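Local coordinates for protein superoxide dismutase 1 (Perkinsus marinus, PDB 2CW2) that is an iron-dependent superoxide dismutase that probably protects cells by converting superoxide to hydrogen peroxide and oxygen, at residues H62-Y65 / V66-N70; A99-V102 / Y103-T106; I158-G162 / K163-V167. All coordinates share one frame; numbering follows the deposited sequence.

Interaction 1: residues H62-Y65 / V66-N70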
ATOM      1  N   HIS A  62       2.932 -11.371   7.986  1.00  9.98           N
ATOM      2  CA  HIS A  62       3.175 -11.210   9.417  1.00 10.09           C
ATOM      3  C   HIS A  62       4.470 -11.925   9.809  1.00 11.28           C
ATOM      4  O   HIS A  62       5.371 -11.328  10.408  1.00 10.64           O
ATOM      5  CB  HIS A  62       1.987 -11.770  10.222  1.00  9.40           C
ATOM      6  CG  HIS A  62       1.931 -11.328  11.664  1.00 10.72           C
ATOM      7  ND1 HIS A  62       0.962 -11.792  12.533  1.00 11.26           N
ATOM      8  CD2 HIS A  62       2.708 -10.484  12.386  1.00 11.11           C
ATOM      9  CE1 HIS A  62       1.131 -11.236  13.723  1.00 11.77           C
ATOM     10  NE2 HIS A  62       2.193 -10.445  13.668  1.00 11.86           N
ATOM     11  N   GLN A  63       4.554 -13.209   9.484  1.00 11.32           N
ATOM     12  CA  GLN A  63       5.721 -13.989   9.876  1.00 12.37           C
ATOM     13  C   GLN A  63       7.009 -13.417   9.318  1.00 12.64           C
ATOM     14  O   GLN A  63       8.052 -13.457   9.971  1.00 13.18           O
ATOM     15  CB  GLN A  63       5.571 -15.448   9.453  1.00 11.97           C
ATOM     16  CG  GLN A  63       6.790 -16.307   9.809  1.00 14.31           C
ATOM     17  CD  GLN A  63       6.877 -16.596  11.286  1.00 14.99           C
ATOM     18  OE1 GLN A  63       5.947 -17.173  11.860  1.00 16.24           O
ATOM     19  NE2 GLN A  63       7.989 -16.194  11.917  1.00 14.51           N
ATOM     20  N   THR A  64       6.946 -12.912   8.092  1.00 11.41           N
ATOM     21  CA  THR A  64       8.134 -12.362   7.455  1.00 12.58           C
ATOM     22  C   THR A  64       8.581 -11.083   8.137  1.00 12.63           C
ATOM     23  O   THR A  64       9.781 -10.819   8.245  1.00 12.60           O
ATOM     24  CB  THR A  64       7.891 -12.148   5.956  1.00 12.79           C
ATOM     25  OG1 THR A  64       7.744 -13.425   5.339  1.00 12.49           O
ATOM     26  CG2 THR A  64       9.133 -11.562   5.265  1.00 13.50           C
ATOM     27  N   TYR A  65       7.634 -10.275   8.602  1.00 11.87           N
ATOM     28  CA  TYR A  65       8.025  -9.073   9.326  1.00 11.69           C
ATOM     29  C   TYR A  65       8.820  -9.486  10.573  1.00 11.29           C
ATOM     30  O   TYR A  65       9.815  -8.844  10.934  1.00 12.17           O
ATOM     31  CB  TYR A  65       6.806  -8.250   9.771  1.00 12.11           C
ATOM     32  CG  TYR A  65       6.098  -7.423   8.695  1.00 11.99           C
ATOM     33  CD1 TYR A  65       6.780  -6.479   7.935  1.00 12.55           C
ATOM     34  CD2 TYR A  65       4.737  -7.581   8.471  1.00 12.74           C
ATOM     35  CE1 TYR A  65       6.110  -5.711   6.969  1.00 12.77           C
ATOM     36  CE2 TYR A  65       4.060  -6.837   7.499  1.00 13.10           C
ATOM     37  CZ  TYR A  65       4.752  -5.900   6.761  1.00 13.76           C
ATOM     38  OH  TYR A  65       4.069  -5.165   5.810  1.00 12.13           O
ATOM     39  N   VAL A  66       8.350 -10.525  11.256  1.00 11.70           N
ATOM     40  CA  VAL A  66       9.034 -11.005  12.449  1.00 11.18           C
ATOM     41  C   VAL A  66      10.428 -11.549  12.065  1.00 12.49           C
ATOM     42  O   VAL A  66      11.414 -11.251  12.732  1.00 12.49           O
ATOM     43  CB  VAL A  66       8.218 -12.094  13.203  1.00 10.30           C
ATOM     44  CG1 VAL A  66       9.098 -12.828  14.255  1.00  8.66           C
ATOM     45  CG2 VAL A  66       6.988 -11.481  13.909  1.00 10.51           C
ATOM     46  N   ASP A  67      10.500 -12.357  11.010  1.00 12.81           N
ATOM     47  CA  ASP A  67      11.799 -12.847  10.510  1.00 13.72           C
ATOM     48  C   ASP A  67      12.824 -11.736  10.253  1.00 14.21           C
ATOM     49  O   ASP A  67      14.011 -11.843  10.645  1.00 12.66           O
ATOM     50  CB  ASP A  67      11.606 -13.631   9.214  1.00 14.52           C
ATOM     51  CG  ASP A  67      10.812 -14.909   9.404  1.00 13.97           C
ATOM     52  OD1 ASP A  67      10.331 -15.465   8.383  1.00 14.19           O
ATOM     53  OD2 ASP A  67      10.590 -15.430  10.515  1.00 14.93           O
ATOM     54  N   THR A  68      12.378 -10.682   9.559  1.00 13.66           N
ATOM     55  CA  THR A  68      13.266  -9.563   9.207  1.00 14.00           C
ATOM     56  C   THR A  68      13.714  -8.795  10.433  1.00 14.38           C
ATOM     57  O   THR A  68      14.901  -8.455  10.555  1.00 14.11           O
ATOM     58  CB  THR A  68      12.608  -8.618   8.180  1.00 12.76           C
ATOM     59  OG1 THR A  68      12.122  -9.398   7.088  1.00 13.36           O
ATOM     60  CG2 THR A  68      13.669  -7.701   7.528  1.00 12.54           C
ATOM     61  N   LEU A  69      12.771  -8.531  11.345  1.00 13.91           N
ATOM     62  CA  LEU A  69      13.084  -7.893  12.630  1.00 13.27           C
ATOM     63  C   LEU A  69      14.154  -8.694  13.377  1.00 14.06           C
ATOM     64  O   LEU A  69      15.104  -8.129  13.949  1.00 14.66           O
ATOM     65  CB  LEU A  69      11.831  -7.768  13.499  1.00 12.52           C
ATOM     66  CG  LEU A  69      12.013  -7.049  14.838  1.00 12.07           C
ATOM     67  CD1 LEU A  69      12.601  -5.669  14.579  1.00 11.88           C
ATOM     68  CD2 LEU A  69      10.701  -6.946  15.637  1.00 11.67           C
ATOM     69  N   ASN A  70      13.994 -10.013  13.375  1.00 14.30           N
ATOM     70  CA  ASN A  70      14.972 -10.885  14.018  1.00 14.99           C
ATOM     71  C   ASN A  70      16.371 -10.782  13.386  1.00 16.54           C
ATOM     72  O   ASN A  70      17.407 -10.809  14.090  1.00 16.72           O
ATOM     73  CB  ASN A  70      14.450 -12.329  14.029  1.00 14.57           C
ATOM     74  CG  ASN A  70      13.536 -12.590  15.207  1.00 14.80           C
ATOM     75  OD1 ASN A  70      13.612 -11.886  16.220  1.00 14.19           O
ATOM     76  ND2 ASN A  70      12.680 -13.612  15.097  1.00 14.54           N
TER

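Interaction 2: residues A99-V102 / Y103-T106. With FE (Fe (III) ion), chain C.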
ATOM      1  N   ALA A  99       8.879  -3.488  13.531  1.00 11.71           N
ATOM      2  CA  ALA A  99       8.305  -3.713  14.856  1.00 11.30           C
ATOM      3  C   ALA A  99       6.838  -3.283  14.908  1.00 11.05           C
ATOM      4  O   ALA A  99       5.969  -3.994  15.465  1.00 11.26           O
ATOM      5  CB  ALA A  99       9.111  -2.973  15.902  1.00 12.26           C
ATOM      6  N   ALA A 100       6.562  -2.119  14.326  1.00 10.96           N
ATOM      7  CA  ALA A 100       5.203  -1.591  14.231  1.00 10.38           C
ATOM      8  C   ALA A 100       4.293  -2.582  13.506  1.00 10.71           C
ATOM      9  O   ALA A 100       3.221  -2.940  14.014  1.00  9.36           O
ATOM     10  CB  ALA A 100       5.198  -0.219  13.525  1.00  8.77           C
ATOM     11  N   GLN A 101       4.743  -3.074  12.353  1.00 10.97           N
ATOM     12  CA  GLN A 101       3.932  -4.010  11.580  1.00 10.69           C
ATOM     13  C   GLN A 101       3.715  -5.324  12.322  1.00 10.79           C
ATOM     14  O   GLN A 101       2.638  -5.899  12.244  1.00 11.05           O
ATOM     15  CB  GLN A 101       4.534  -4.254  10.197  1.00 11.82           C
ATOM     16  CG  GLN A 101       4.324  -3.094   9.244  1.00 11.79           C
ATOM     17  CD  GLN A 101       2.857  -2.920   8.863  1.00 12.83           C
ATOM     18  OE1 GLN A 101       2.108  -2.325   9.608  1.00 12.49           O
ATOM     19  NE2 GLN A 101       2.469  -3.418   7.691  1.00 12.75           N
ATOM     20  N   VAL A 102       4.715  -5.792  13.074  1.00  9.21           N
ATOM     21  CA  VAL A 102       4.533  -7.024  13.824  1.00  9.96           C
ATOM     22  C   VAL A 102       3.423  -6.802  14.864  1.00 10.10           C
ATOM     23  O   VAL A 102       2.497  -7.602  14.968  1.00 10.32           O
ATOM     24  CB  VAL A 102       5.835  -7.481  14.527  1.00 10.79           C
ATOM     25  CG1 VAL A 102       5.539  -8.560  15.614  1.00 11.93           C
ATOM     26  CG2 VAL A 102       6.836  -8.012  13.533  1.00 10.28           C
ATOM     27  N   TYR A 103       3.520  -5.716  15.630  1.00  8.41           N
ATOM     28  CA  TYR A 103       2.472  -5.374  16.610  1.00  9.07           C
ATOM     29  C   TYR A 103       1.099  -5.171  15.946  1.00  9.48           C
ATOM     30  O   TYR A 103       0.070  -5.676  16.426  1.00  8.06           O
ATOM     31  CB  TYR A 103       2.845  -4.097  17.378  1.00  9.01           C
ATOM     32  CG  TYR A 103       1.845  -3.711  18.445  1.00 10.61           C
ATOM     33  CD1 TYR A 103       2.122  -3.944  19.794  1.00 11.55           C
ATOM     34  CD2 TYR A 103       0.628  -3.113  18.112  1.00 11.57           C
ATOM     35  CE1 TYR A 103       1.205  -3.616  20.786  1.00 12.28           C
ATOM     36  CE2 TYR A 103      -0.305  -2.776  19.093  1.00 11.34           C
ATOM     37  CZ  TYR A 103       0.004  -3.032  20.434  1.00 12.76           C
ATOM     38  OH  TYR A 103      -0.897  -2.707  21.419  1.00 12.42           O
ATOM     39  N   ASN A 104       1.085  -4.407  14.859  1.00  7.39           N
ATOM     40  CA  ASN A 104      -0.159  -4.102  14.168  1.00  9.51           C
ATOM     41  C   ASN A 104      -0.917  -5.365  13.751  1.00  9.09           C
ATOM     42  O   ASN A 104      -2.144  -5.439  13.871  1.00  8.44           O
ATOM     43  CB  ASN A 104       0.130  -3.240  12.933  1.00  8.22           C
ATOM     44  CG  ASN A 104       0.685  -1.864  13.303  1.00  9.61           C
ATOM     45  OD1 ASN A 104       0.623  -1.453  14.456  1.00  8.38           O
ATOM     46  ND2 ASN A 104       1.253  -1.172  12.335  1.00  8.82           N
ATOM     47  N   HIS A 105      -0.190  -6.350  13.232  1.00  9.42           N
ATOM     48  CA  HIS A 105      -0.842  -7.563  12.760  1.00  8.92           C
ATOM     49  C   HIS A 105      -1.310  -8.444  13.935  1.00  9.72           C
ATOM     50  O   HIS A 105      -2.423  -8.989  13.902  1.00  9.14           O
ATOM     51  CB  HIS A 105       0.051  -8.319  11.755  1.00  9.98           C
ATOM     52  CG  HIS A 105       0.124  -7.662  10.400  1.00  9.81           C
ATOM     53  ND1 HIS A 105       1.064  -6.699  10.082  1.00  9.21           N
ATOM     54  CD2 HIS A 105      -0.635  -7.826   9.288  1.00  9.58           C
ATOM     55  CE1 HIS A 105       0.877  -6.309   8.826  1.00  8.83           C
ATOM     56  NE2 HIS A 105      -0.168  -6.955   8.326  1.00  9.57           N
ATOM     57  N   THR A 106      -0.473  -8.593  14.961  1.00  8.26           N
ATOM     58  CA  THR A 106      -0.902  -9.369  16.114  1.00  9.79           C
ATOM     59  C   THR A 106      -2.180  -8.761  16.691  1.00  9.22           C
ATOM     60  O   THR A 106      -3.142  -9.457  17.018  1.00  8.74           O
ATOM     61  CB  THR A 106       0.221  -9.382  17.163  1.00  9.69           C
ATOM     62  OG1 THR A 106       1.321 -10.123  16.634  1.00  9.08           O
ATOM     63  CG2 THR A 106      -0.214 -10.149  18.394  1.00  9.96           C
TER
HETATM   64 FE    FE C 402      -1.297  -6.511   6.800  1.00 11.30          FE
HETATM   65  O   HOH W   1      -0.357  -4.360   6.849  1.00  9.82           O

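Interaction 3: residues I158-G162 / K163-V167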
ATOM      1  N   ILE A 158      -8.684   4.505  19.363  1.00 12.11           N
ATOM      2  CA  ILE A 158      -7.758   4.729  20.452  1.00 14.25           C
ATOM      3  C   ILE A 158      -8.471   5.299  21.681  1.00 13.28           C
ATOM      4  O   ILE A 158      -9.527   5.883  21.561  1.00 13.83           O
ATOM      5  CB  ILE A 158      -6.700   5.730  19.925  1.00 16.67           C
ATOM      6  CG1 ILE A 158      -5.322   5.167  20.071  1.00 18.69           C
ATOM      7  CG2 ILE A 158      -6.916   7.151  20.396  1.00 17.15           C
ATOM      8  CD1 ILE A 158      -5.042   4.260  18.952  1.00 19.30           C
ATOM      9  N   ALA A 159      -7.900   5.076  22.857  1.00 13.01           N
ATOM     10  CA  ALA A 159      -8.245   5.860  24.043  1.00 14.80           C
ATOM     11  C   ALA A 159      -7.121   6.867  24.207  1.00 15.62           C
ATOM     12  O   ALA A 159      -5.947   6.500  24.300  1.00 16.15           O
ATOM     13  CB  ALA A 159      -8.315   4.972  25.276  1.00 15.37           C
ATOM     14  N   ASP A 160      -7.455   8.141  24.213  1.00 16.66           N
ATOM     15  CA  ASP A 160      -6.396   9.113  24.272  1.00 20.16           C
ATOM     16  C   ASP A 160      -6.187   9.466  25.744  1.00 23.14           C
ATOM     17  O   ASP A 160      -5.362   8.861  26.438  1.00 27.45           O
ATOM     18  CB  ASP A 160      -6.704  10.285  23.347  1.00 20.17           C
ATOM     19  CG  ASP A 160      -5.615  11.315  23.330  1.00 21.33           C
ATOM     20  OD1 ASP A 160      -5.041  11.600  24.400  1.00 21.43           O
ATOM     21  OD2 ASP A 160      -5.265  11.883  22.280  1.00 22.68           O
ATOM     22  N   ASP A 161      -6.938  10.384  26.290  1.00 24.02           N
ATOM     23  CA  ASP A 161      -6.682  10.587  27.727  1.00 24.07           C
ATOM     24  C   ASP A 161      -7.978  10.153  28.367  1.00 21.50           C
ATOM     25  O   ASP A 161      -8.644  10.947  28.986  1.00 22.66           O
ATOM     26  CB  ASP A 161      -6.377  12.064  28.016  1.00 26.00           C
ATOM     27  CG  ASP A 161      -5.187  12.270  28.974  1.00 27.76           C
ATOM     28  OD1 ASP A 161      -5.303  11.966  30.187  1.00 26.77           O
ATOM     29  OD2 ASP A 161      -4.103  12.783  28.588  1.00 29.34           O
ATOM     30  N   GLY A 162      -8.365   8.901  28.136  1.00 19.61           N
ATOM     31  CA  GLY A 162      -9.651   8.398  28.592  1.00 17.83           C
ATOM     32  C   GLY A 162     -10.772   8.606  27.575  1.00 15.89           C
ATOM     33  O   GLY A 162     -11.875   8.130  27.785  1.00 14.91           O
ATOM     34  N   LYS A 163     -10.472   9.270  26.459  1.00 14.30           N
ATOM     35  CA  LYS A 163     -11.471   9.630  25.449  1.00 16.33           C
ATOM     36  C   LYS A 163     -11.253   8.796  24.205  1.00 14.80           C
ATOM     37  O   LYS A 163     -10.112   8.599  23.807  1.00 15.62           O
ATOM     38  CB  LYS A 163     -11.269  11.085  25.027  1.00 17.93           C
ATOM     39  CG  LYS A 163     -12.433  12.029  25.278  1.00 21.21           C
ATOM     40  CD  LYS A 163     -13.683  11.685  24.475  1.00 22.15           C
ATOM     41  CE  LYS A 163     -14.651  12.872  24.435  1.00 22.08           C
ATOM     42  NZ  LYS A 163     -15.987  12.582  25.001  1.00 19.97           N
ATOM     43  N   LEU A 164     -12.333   8.345  23.580  1.00 13.74           N
ATOM     44  CA  LEU A 164     -12.240   7.556  22.356  1.00 12.65           C
ATOM     45  C   LEU A 164     -11.986   8.469  21.178  1.00 13.69           C
ATOM     46  O   LEU A 164     -12.571   9.550  21.072  1.00 12.59           O
ATOM     47  CB  LEU A 164     -13.542   6.808  22.102  1.00 12.41           C
ATOM     48  CG  LEU A 164     -13.976   5.675  23.019  1.00 12.66           C
ATOM     49  CD1 LEU A 164     -15.013   4.799  22.282  1.00 12.43           C
ATOM     50  CD2 LEU A 164     -12.791   4.837  23.465  1.00 13.35           C
ATOM     51  N   LYS A 165     -11.124   8.032  20.272  1.00 14.19           N
ATOM     52  CA  LYS A 165     -10.869   8.797  19.066  1.00 13.93           C
ATOM     53  C   LYS A 165     -10.446   7.861  17.944  1.00 12.65           C
ATOM     54  O   LYS A 165      -9.776   6.858  18.187  1.00 11.98           O
ATOM     55  CB  LYS A 165      -9.799   9.846  19.372  1.00 17.29           C
ATOM     56  CG  LYS A 165      -9.219  10.595  18.222  1.00 19.68           C
ATOM     57  CD  LYS A 165      -7.873  11.190  18.688  1.00 22.71           C
ATOM     58  CE  LYS A 165      -8.014  12.608  19.182  1.00 24.48           C
ATOM     59  NZ  LYS A 165      -6.680  13.210  19.515  1.00 26.91           N
ATOM     60  N   ILE A 166     -10.842   8.192  16.723  1.00 11.29           N
ATOM     61  CA  ILE A 166     -10.453   7.407  15.563  1.00 11.24           C
ATOM     62  C   ILE A 166      -9.235   8.074  14.947  1.00 12.56           C
ATOM     63  O   ILE A 166      -9.266   9.269  14.634  1.00 12.15           O
ATOM     64  CB  ILE A 166     -11.581   7.330  14.534  1.00 10.73           C
ATOM     65  CG1 ILE A 166     -12.775   6.569  15.110  1.00 10.58           C
ATOM     66  CG2 ILE A 166     -11.060   6.670  13.223  1.00 11.06           C
ATOM     67  CD1 ILE A 166     -14.078   6.735  14.326  1.00 10.98           C
ATOM     68  N   VAL A 167      -8.159   7.312  14.788  1.00 11.67           N
ATOM     69  CA  VAL A 167      -6.952   7.855  14.178  1.00 12.87           C
ATOM     70  C   VAL A 167      -6.435   6.946  13.089  1.00 13.27           C
ATOM     71  O   VAL A 167      -6.572   5.703  13.173  1.00 11.92           O
ATOM     72  CB  VAL A 167      -5.810   8.087  15.192  1.00 13.53           C
ATOM     73  CG1 VAL A 167      -6.224   9.080  16.266  1.00 14.53           C
ATOM     74  CG2 VAL A 167      -5.357   6.779  15.825  1.00 15.50           C
TER

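Interaction 1: residues H62-Y65 / V66-N70
Gln63 crosses Asp67, one helical turn further on, and its amide NE2 overlaps the carboxylate oxygen OD2. Its CG stands anti to the backbone N (chi1 178°) and the chain then bends at chi2, which brings NE2 to 3.1 Å from Asp67 OD2. The N-H points well at that oxygen, with 158° at the hydrogen. NE2 offers it close to the amide plane, whereas OD2 is met from above the carboxylate plane; the two planes are 32° apart. With CG beside its backbone N, Asp67 sets its carboxylate near Gln63 O, acceptors facing an acceptor, which the amide N-H and the 2.9 Å bond from Asp67 N to Gln63 O probably offset.

One residue along, the same i to i+4 spacing pairs Thr64 with Thr68. Thr64 O accepts from Thr68 N at 2.9 Å, and the hydroxyl Thr68 OG1 lies 3.0 Å from the same Thr64 O. Thr64 OG1 turns backwards instead, bonding to Lys60 O.

Thr64 and Asp67 are exposed on the outer side of helix 51-73, the first long helix of the alpha-hairpin domain, and Gln63 rests on Cys35. On the inner side the rings of His62 and Tyr65 meet that of the iron ligand His105, lining the metal site. There His62 and Val66 press against helix 93-110, Tyr65 OH bonds to its Gln101 NE2, and the Tyr65 ring packs on Phe150 of the second subunit.

Interaction 2: residues A99-V102 / Y103-T106
Tyr103, His105 and Thr106 each donate their backbone N-H to the carbonyl four residues earlier, the alpha-helical pattern, and the bond from Tyr103 N to Ala99 O (3.0 Å) is nearly straight at 176°. This is the second long helix of the alpha-hairpin domain of the iron/manganese superoxide dismutases, and it supplies a metal ligand. Gln101 O is gripped twice by His105: by the backbone N at 3.0 Å and by ring ND1 at 2.8 Å, the two donors arriving from opposite faces of the carbonyl plane. The oxygen lies close to the imidazole plane, so the ND1 bond limits ring rotation and leaves NE2 directed at the metal.

Gln101 leaves the helix with CG beside the backbone N and bends at chi2, which brings its amide up to one atom of the histidine: NE2 comes 3.5 Å from His105 CE1, with amide and ring planes 71° apart. Gln101 OE1 takes the indole N-H of Trp154 and also Asn104 ND2, at 3.1 Å; the same ND2 reaches Ala172 O.

His57, Asp187 and His191 complete the protein ligands. His105 NE2 binds the iron at 1.9 Å, and Gln101 NE2 donates to the iron-bound water at 3.1 Å.

Interaction 3: residues I158-G162 / K163-V167
Ile158 faces its partner strand. Its CB lies 3.7 Å from Lys165 O, and the branch CG2 sits beside that oxygen and 4.1 Å from Lys165 CB. The other branch, CG1, carries CD1 to Val167 CG2, 4.0 Å away, the two side chains crossing at about a right angle. Ile158 therefore spans two residues of the same sheet face, Lys165 and Val167.

The backbones form a beta hairpin, joining the edge strand 164-170 to the central strand 153-159 of the three-stranded antiparallel sheet of the C-terminal domain. Ile158 and Lys165 are an antiparallel hydrogen-bonded pair: Ile158 N to Lys165 O measures 2.8 Å with 167° at the hydrogen, and Lys165 N to Ile158 O measures 3.0 Å. Ala159 and Leu164, the following non-hydrogen-bonded pair, put their side chains on the other face, where both meet Leu183 and Leu164 also packs on helix 122-132. Residues 160-163 make the turn, closed by Asp160 N donating to Lys163 O at 2.7 Å. Gly162 has phi 90°, where the lack of a CB avoids a clash with the carbonyl oxygen of Asp161.

Three charged side chains lie at the turn. Lys165 starts with CG anti to its backbone N, then bends at chi3 (-95°) and runs alongside Asp160, so that NZ stands 3.4 Å from Asp160 OD2. Lys163 leads the other way, to a salt bridge with Asp131, whose second carboxylate oxygen accepts from Leu164 N.

Three backbone hydrogen bonds thus hold the hairpin. The Asp160-Lys165 salt bridge is long and its hydrogen bond weak, consistent with a loose electrostatic contact at the surface, and crystal packing against Lys165 may influence its pose.

Overall arrangement
From the N terminus the three contacts follow in series; none nests in or crosses another. Interaction 1 lies within helix 51-73 and interaction 2 within helix 93-110; each links successive turns and closes no longer loop. These helices pack together in the alpha-hairpin domain, so the two contacts touch, with centres about 10 Å apart. Interaction 3 closes the short turn between strands 153-159 and 164-170 of the C-terminal domain. Its centre is about 20 Å from that of interaction 2 and about 29 Å from that of interaction 1. The iron joins the two domains: His57 and His105 come from the helices, Asp187 and His191 from the C-terminal domain.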